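Local coordinates for protein exopolygalacturonase (Yersinia enterocolitica, PDB 2UVF) that probably hydrolyses polygalacturonic acid of pectin from the chain end as a family 28 exo-acting glycosidase, and binds digalacturonic acid in its beta-helix domain, at residues I53-K58 and K144-K149; E61-I66 and K109-N114; A215-S220 and S243-I248. All coordinates share one frame; numbering follows the deposited sequence.

Overall arrangement
Interactions 1 and 2 both belong to the fibronectin type III domain, whereas interaction 3 lies in the beta-helix, its centre about 32 Å from that of interaction 1 and about 37 Å from that of interaction 2. Interaction 1 joins the two sheets of the small domain chiefly through aliphatic side chains, with no hydrogen bond between the segments. Interaction 2 brings together two loops of the same domain and mixes a small apolar contact with a charged pair in a turn; it touches interaction 1 where Trp57 meets Gln113, and some of its residues reach the beta-helix. Interaction 3 is the most buried: leucine and isoleucine branches fill the coil interior, and no polar bond crosses between its segments.

Interaction 1: I53-K58 and K144-K149; sequences IVLVWK and KPITAK
Leu55 overlaps the end of Ile146 with its CD2 methyl, which lies 3.8 Å from Ile146 CD1. The two side chains run past each other in opposite directions, so the meeting is alongside and not end-on. In Ile146 the CG1 branch sits between the backbone N and the carbonyl carbon (chi1 71°), and its extended CD1 reaches the leucine. Two residues away on each strand, Ile53 makes the second contact: its CD1 comes within 3.8 Å of Ala148 O and 4.3 Å of Ala148 CB. This methyl therefore lies against the backbone as well as the short side chain. No hydrogen bond crosses between the segments, and the backbones stay well apart, with CA atoms 8.0 Å from each other at Ile53 and Ala148 and 9.7 Å at Leu55 and Ile146. The strands instead pair within their own sheets, 53-58 with 39-42 and 114-117, and 146-149 with 125-134. Leu41 touches both Leu55 and Ile146, while Phe128 also packs on Leu55, extending the apolar layer beyond this pair. Facing sheets joined by aliphatic side chains form the core of the beta-sandwich characteristic of a fibronectin type III domain.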
# COMPACT_ATOMS: atom_id res chain seq x y z
N ILE A 53 -22.09 4.96 3.59
CA ILE A 53 -21.70 3.78 2.82
C ILE A 53 -20.72 4.26 1.74
O ILE A 53 -20.92 5.32 1.14
CB ILE A 53 -22.95 3.07 2.18
CG1 ILE A 53 -23.91 2.58 3.28
CG2 ILE A 53 -22.53 1.92 1.24
CD1 ILE A 53 -25.35 2.26 2.80
N VAL A 54 -19.65 3.48 1.53
CA VAL A 54 -18.69 3.71 0.44
C VAL A 54 -18.95 2.73 -0.71
O VAL A 54 -19.04 1.52 -0.50
CB VAL A 54 -17.21 3.59 0.94
CG1 VAL A 54 -16.21 3.95 -0.18
CG2 VAL A 54 -16.95 4.47 2.15
N LEU A 55 -19.07 3.26 -1.93
CA LEU A 55 -19.23 2.45 -3.14
C LEU A 55 -17.99 2.47 -4.03
O LEU A 55 -17.33 3.50 -4.16
CB LEU A 55 -20.43 2.95 -3.96
CG LEU A 55 -21.82 3.08 -3.33
CD1 LEU A 55 -22.68 4.06 -4.15
CD2 LEU A 55 -22.50 1.72 -3.19
N VAL A 56 -17.68 1.32 -4.63
CA VAL A 56 -16.64 1.23 -5.65
C VAL A 56 -17.13 0.36 -6.80
O VAL A 56 -18.10 -0.37 -6.65
CB VAL A 56 -15.28 0.68 -5.11
CG1 VAL A 56 -14.76 1.53 -3.95
CG2 VAL A 56 -15.38 -0.77 -4.73
N TRP A 57 -16.45 0.44 -7.93
CA TRP A 57 -16.85 -0.28 -9.13
C TRP A 57 -15.65 -0.38 -10.02
O TRP A 57 -14.72 0.41 -9.87
CB TRP A 57 -17.99 0.46 -9.89
CG TRP A 57 -17.64 1.87 -10.26
CD1 TRP A 57 -17.02 2.29 -11.41
CD2 TRP A 57 -17.88 3.05 -9.47
NE1 TRP A 57 -16.85 3.66 -11.37
CE2 TRP A 57 -17.38 4.15 -10.21
CE3 TRP A 57 -18.47 3.29 -8.22
CZ2 TRP A 57 -17.44 5.47 -9.73
CZ3 TRP A 57 -18.53 4.61 -7.74
CH2 TRP A 57 -18.02 5.68 -8.50
N LYS A 58 -15.69 -1.34 -10.94
CA LYS A 58 -14.70 -1.43 -12.01
C LYS A 58 -14.85 -0.39 -13.14
O LYS A 58 -15.95 -0.13 -13.67
CB LYS A 58 -14.70 -2.84 -12.61
CG LYS A 58 -14.12 -3.89 -11.66
CD LYS A 58 -14.05 -5.29 -12.29
CE LYS A 58 -13.03 -5.40 -13.43
NZ LYS A 58 -11.65 -5.12 -12.96
N LYS A 144 -25.81 -3.00 -12.77
CA LYS A 144 -26.72 -3.82 -11.98
C LYS A 144 -26.83 -3.16 -10.60
O LYS A 144 -25.84 -2.64 -10.08
CB LYS A 144 -26.24 -5.27 -11.86
CG LYS A 144 -26.20 -6.03 -13.18
CD LYS A 144 -26.79 -7.45 -13.04
CE LYS A 144 -26.38 -8.36 -14.19
NZ LYS A 144 -24.90 -8.62 -14.21
N PRO A 145 -28.05 -3.13 -10.02
CA PRO A 145 -28.15 -2.46 -8.73
C PRO A 145 -27.50 -3.24 -7.58
O PRO A 145 -27.26 -4.45 -7.68
CB PRO A 145 -29.67 -2.38 -8.51
CG PRO A 145 -30.25 -3.45 -9.32
CD PRO A 145 -29.35 -3.65 -10.49
N ILE A 146 -27.19 -2.52 -6.50
CA ILE A 146 -26.89 -3.17 -5.24
C ILE A 146 -27.74 -2.54 -4.15
O ILE A 146 -28.03 -1.34 -4.17
CB ILE A 146 -25.35 -3.18 -4.86
CG1 ILE A 146 -24.82 -1.79 -4.48
CG2 ILE A 146 -24.49 -3.82 -5.95
CD1 ILE A 146 -23.56 -1.86 -3.61
N THR A 147 -28.18 -3.38 -3.22
CA THR A 147 -28.81 -2.93 -1.99
C THR A 147 -27.76 -3.08 -0.90
O THR A 147 -27.04 -4.09 -0.86
CB THR A 147 -30.03 -3.80 -1.64
OG1 THR A 147 -30.59 -4.36 -2.84
CG2 THR A 147 -31.10 -3.00 -0.88
N ALA A 148 -27.67 -2.07 -0.04
CA ALA A 148 -26.76 -2.13 1.09
C ALA A 148 -27.37 -1.45 2.31
O ALA A 148 -27.97 -0.37 2.22
CB ALA A 148 -25.42 -1.50 0.74
N LYS A 149 -27.20 -2.09 3.46
CA LYS A 149 -27.78 -1.61 4.70
C LYS A 149 -26.71 -1.01 5.61
O LYS A 149 -25.67 -1.62 5.85
CB LYS A 149 -28.52 -2.76 5.41
CG LYS A 149 -29.55 -2.31 6.46
CD LYS A 149 -30.44 -3.47 6.89
CE LYS A 149 -29.78 -4.35 7.96
NZ LYS A 149 -29.93 -3.78 9.33

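Interaction 2: E61-I66 and K109-N114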
# COMPACT_ATOMS: atom_id res chain seq x y z
N GLU A 61 -10.60 -1.38 -19.20
CA GLU A 61 -9.23 -1.20 -19.67
C GLU A 61 -9.02 0.12 -20.42
O GLU A 61 -7.99 0.78 -20.28
CB GLU A 61 -8.87 -2.36 -20.59
CG GLU A 61 -7.41 -2.46 -20.97
CD GLU A 61 -7.13 -3.73 -21.73
OE1 GLU A 61 -7.79 -3.98 -22.76
OE2 GLU A 61 -6.25 -4.50 -21.29
N ASP A 62 -10.02 0.50 -21.21
CA ASP A 62 -9.96 1.65 -22.11
C ASP A 62 -11.00 2.67 -21.66
O ASP A 62 -12.21 2.44 -21.82
CB ASP A 62 -10.24 1.18 -23.55
CG ASP A 62 -10.31 2.32 -24.57
OD1 ASP A 62 -9.88 3.47 -24.29
OD2 ASP A 62 -10.80 2.05 -25.68
N THR A 63 -10.52 3.78 -21.09
CA THR A 63 -11.40 4.81 -20.54
C THR A 63 -11.33 6.09 -21.37
O THR A 63 -11.75 7.15 -20.92
CB THR A 63 -11.05 5.12 -19.04
OG1 THR A 63 -9.74 5.68 -18.96
CG2 THR A 63 -11.11 3.87 -18.17
N ARG A 64 -10.80 5.98 -22.58
CA ARG A 64 -10.63 7.12 -23.48
C ARG A 64 -11.85 8.03 -23.62
O ARG A 64 -11.71 9.25 -23.81
CB ARG A 64 -10.18 6.64 -24.86
CG ARG A 64 -8.70 6.36 -24.97
CD ARG A 64 -8.28 5.96 -26.38
NE ARG A 64 -8.66 4.58 -26.71
CZ ARG A 64 -8.76 4.12 -27.96
NH1 ARG A 64 -8.52 4.92 -28.98
NH2 ARG A 64 -9.11 2.86 -28.18
N LYS A 65 -13.05 7.44 -23.55
CA LYS A 65 -14.28 8.19 -23.79
C LYS A 65 -15.07 8.45 -22.49
O LYS A 65 -16.04 9.22 -22.49
CB LYS A 65 -15.13 7.49 -24.87
CG LYS A 65 -14.29 6.80 -25.98
CD LYS A 65 -15.09 6.45 -27.25
CE LYS A 65 -15.24 7.66 -28.19
NZ LYS A 65 -16.46 7.54 -29.07
N ILE A 66 -14.65 7.83 -21.40
CA ILE A 66 -15.30 7.98 -20.10
C ILE A 66 -14.60 9.09 -19.33
O ILE A 66 -13.41 9.00 -19.07
CB ILE A 66 -15.28 6.64 -19.28
CG1 ILE A 66 -15.78 5.48 -20.16
CG2 ILE A 66 -16.12 6.77 -17.99
CD1 ILE A 66 -15.34 4.08 -19.72
N LYS A 109 -5.25 10.56 -18.45
CA LYS A 109 -6.25 11.05 -17.50
C LYS A 109 -6.99 9.90 -16.84
O LYS A 109 -7.74 9.17 -17.49
CB LYS A 109 -7.24 12.02 -18.18
CG LYS A 109 -6.59 13.23 -18.90
CD LYS A 109 -7.51 13.70 -20.05
CE LYS A 109 -6.84 14.71 -20.99
NZ LYS A 109 -5.95 14.05 -21.99
N ILE A 110 -6.80 9.75 -15.54
CA ILE A 110 -7.44 8.69 -14.78
C ILE A 110 -8.91 9.01 -14.52
O ILE A 110 -9.33 10.15 -14.61
CB ILE A 110 -6.66 8.39 -13.46
CG1 ILE A 110 -6.73 9.56 -12.48
CG2 ILE A 110 -5.19 8.03 -13.78
CD1 ILE A 110 -6.37 9.20 -11.04
N VAL A 111 -9.70 7.98 -14.21
CA VAL A 111 -11.09 8.15 -13.84
C VAL A 111 -11.30 7.72 -12.39
O VAL A 111 -10.55 6.90 -11.85
CB VAL A 111 -12.03 7.39 -14.83
CG1 VAL A 111 -11.95 8.02 -16.25
CG2 VAL A 111 -11.71 5.86 -14.87
N MET A 112 -12.30 8.30 -11.73
CA MET A 112 -12.67 7.89 -10.37
C MET A 112 -13.52 6.61 -10.37
O MET A 112 -14.30 6.38 -11.30
CB MET A 112 -13.36 9.02 -9.60
CG MET A 112 -12.51 10.30 -9.44
SD MET A 112 -11.07 10.16 -8.32
CE MET A 112 -9.75 9.83 -9.47
N GLN A 113 -13.34 5.78 -9.34
CA GLN A 113 -13.99 4.46 -9.22
C GLN A 113 -14.61 4.32 -7.82
O GLN A 113 -14.96 3.22 -7.39
CB GLN A 113 -12.98 3.34 -9.43
CG GLN A 113 -12.39 3.26 -10.83
CD GLN A 113 -11.28 2.25 -10.94
OE1 GLN A 113 -10.12 2.59 -11.21
NE2 GLN A 113 -11.61 0.99 -10.73
N ASN A 114 -14.74 5.43 -7.11
CA ASN A 114 -15.30 5.43 -5.76
C ASN A 114 -16.20 6.63 -5.53
O ASN A 114 -15.99 7.68 -6.12
CB ASN A 114 -14.19 5.36 -4.68
CG ASN A 114 -13.44 6.68 -4.52
OD1 ASN A 114 -12.47 6.93 -5.24
ND2 ASN A 114 -13.88 7.51 -3.56
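Val111 points its CB at the loop 61-66, and its two methyls divide the contact between them. CG1, anti to the carbonyl carbon (chi1 -66°), passes 4.1 Å from Thr63 CB and comes to 3.3 Å from Ile66 O, a close approach of a methyl to a carbonyl oxygen. CG2 meets the methyl of Thr63, with 3.9 Å between Val111 CG2 and Thr63 CG2; here the two side chains reach toward each other tip to tip. Thr63 OG1 is farther from the other segment, 4.3 Å from Lys109 O, and no hydrogen bond links the two loops.

The loop carrying Thr63 is shaped by its own bonds. Thr63 to Ile66 is a type I beta turn, closed by Ile66 N to Thr63 O at 3.0 Å. Overlapping its start, Asp62 OD1 accepts the backbone N of Arg64 in an Asx turn and also receives Arg64 NE at 2.9 Å; the two donors approach from opposite faces of the carboxylate plane. Arg64 NH2 holds Asp62 OD2 at 3.1 Å, so the guanidinium grips the carboxylate side-on through NE and NH2, the oxygens lying 16° and 26° out of the guanidinium plane.

Asn455 of strand 448-459 touches Val111, and Glu61 forms a salt bridge with Lys525, placing the loops beside the beta-helix. A short apolar contact, with an Asx turn overlapping a type I beta turn, thus joins strand-connecting loops of the fibronectin type III domain at its interface with the beta-helix.

Interaction 3: A215-S220 and S243-I248; sequences AILLGS and SLINAI
Leu217 and Leu244 both hold CG anti to the backbone N (chi1 -175° and -170°), which extends each leucine from its own segment toward the other inside the right-handed parallel beta-helix of family 28. Leu217 CD2 lies 3.8 Å from Ile245 CD1, the two side chains crossing at a slant. The bond to Ile245 CB is not aimed at 215-220; the end of the CG1 branch turns in and closes on the leucine. A looser contact joins Leu217 CD2 to Leu244 CD2 at 4.2 Å.

Strands 215-219 and 245-247 both pair in parallel with strand 194-202, but make no hydrogen bond with each other; they touch through side chains across the coil interior. Ile269 of the neighbouring strand 268-270 packs on both Leu244 and Ile245. Within 243-248 the Asn246 side chain bonds back to Ser243 twice. OD1 accepts Ser243 N in the carbonyl plane on a lone pair, while ND2 donates to Ser243 O at 2.9 Å, from above that carbonyl's plane. Beyond the leucine pair, Gly219 offers bare backbone: Leu244 CD1 rests 3.6 Å from Gly219 CA.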
# COMPACT_ATOMS: atom_id res chain seq x y z
N ALA A 215 -6.87 14.12 17.34
CA ALA A 215 -6.25 13.01 18.09
C ALA A 215 -4.87 12.59 17.58
O ALA A 215 -4.69 12.36 16.39
CB ALA A 215 -7.17 11.79 18.10
N ILE A 216 -3.90 12.48 18.49
CA ILE A 216 -2.60 11.88 18.16
C ILE A 216 -2.29 10.74 19.11
O ILE A 216 -2.11 10.94 20.31
CB ILE A 216 -1.42 12.89 18.16
CG1 ILE A 216 -1.69 14.05 17.20
CG2 ILE A 216 -0.10 12.20 17.80
CD1 ILE A 216 -0.69 15.20 17.32
N LEU A 217 -2.27 9.53 18.55
CA LEU A 217 -1.73 8.38 19.25
C LEU A 217 -0.23 8.34 19.03
O LEU A 217 0.26 7.99 17.94
CB LEU A 217 -2.42 7.07 18.82
CG LEU A 217 -2.01 5.80 19.57
CD1 LEU A 217 -2.45 5.82 21.04
CD2 LEU A 217 -2.53 4.56 18.86
N LEU A 218 0.49 8.71 20.09
CA LEU A 218 1.94 8.80 20.10
C LEU A 218 2.60 7.54 20.70
O LEU A 218 2.29 7.15 21.83
CB LEU A 218 2.41 10.08 20.83
CG LEU A 218 3.91 10.45 20.82
CD1 LEU A 218 4.52 10.48 19.42
CD2 LEU A 218 4.16 11.79 21.53
N GLY A 219 3.50 6.92 19.95
CA GLY A 219 4.25 5.80 20.46
C GLY A 219 5.09 6.19 21.66
O GLY A 219 5.60 7.31 21.73
N SER A 220 5.19 5.27 22.63
CA SER A 220 6.14 5.41 23.72
C SER A 220 7.52 5.19 23.13
O SER A 220 7.67 4.50 22.12
CB SER A 220 5.85 4.38 24.82
OG SER A 220 6.96 4.22 25.69
N SER A 243 3.97 -4.08 17.55
CA SER A 243 3.78 -2.75 16.97
C SER A 243 3.02 -1.88 17.94
O SER A 243 2.59 -2.35 19.01
CB SER A 243 3.00 -2.87 15.65
OG SER A 243 3.68 -3.72 14.73
N LEU A 244 2.81 -0.61 17.58
CA LEU A 244 1.99 0.29 18.36
C LEU A 244 0.55 -0.23 18.43
O LEU A 244 -0.08 -0.19 19.49
CB LEU A 244 2.04 1.70 17.76
CG LEU A 244 1.44 2.87 18.54
CD1 LEU A 244 2.10 3.00 19.93
CD2 LEU A 244 1.53 4.18 17.75
N ILE A 245 0.03 -0.70 17.30
CA ILE A 245 -1.31 -1.28 17.25
C ILE A 245 -1.21 -2.67 16.68
O ILE A 245 -0.56 -2.90 15.65
CB ILE A 245 -2.32 -0.43 16.43
CG1 ILE A 245 -2.48 0.96 17.06
CG2 ILE A 245 -3.68 -1.14 16.30
CD1 ILE A 245 -2.75 2.04 16.07
N ASN A 246 -1.83 -3.62 17.37
CA ASN A 246 -1.73 -5.02 17.01
C ASN A 246 -3.08 -5.70 16.92
O ASN A 246 -4.00 -5.36 17.64
CB ASN A 246 -0.92 -5.78 18.07
CG ASN A 246 0.43 -5.19 18.29
OD1 ASN A 246 1.37 -5.52 17.58
ND2 ASN A 246 0.56 -4.34 19.29
N ALA A 247 -3.17 -6.68 16.02
CA ALA A 247 -4.18 -7.73 16.14
C ALA A 247 -3.43 -9.05 15.94
O ALA A 247 -3.39 -9.59 14.84
CB ALA A 247 -5.30 -7.55 15.13
N ILE A 248 -2.82 -9.55 17.02
CA ILE A 248 -1.93 -10.72 16.97
C ILE A 248 -2.32 -11.76 18.02
O ILE A 248 -2.29 -11.48 19.22
CB ILE A 248 -0.41 -10.34 17.15
CG1 ILE A 248 0.01 -9.24 16.17
CG2 ILE A 248 0.50 -11.59 17.01
CD1 ILE A 248 1.40 -8.67 16.38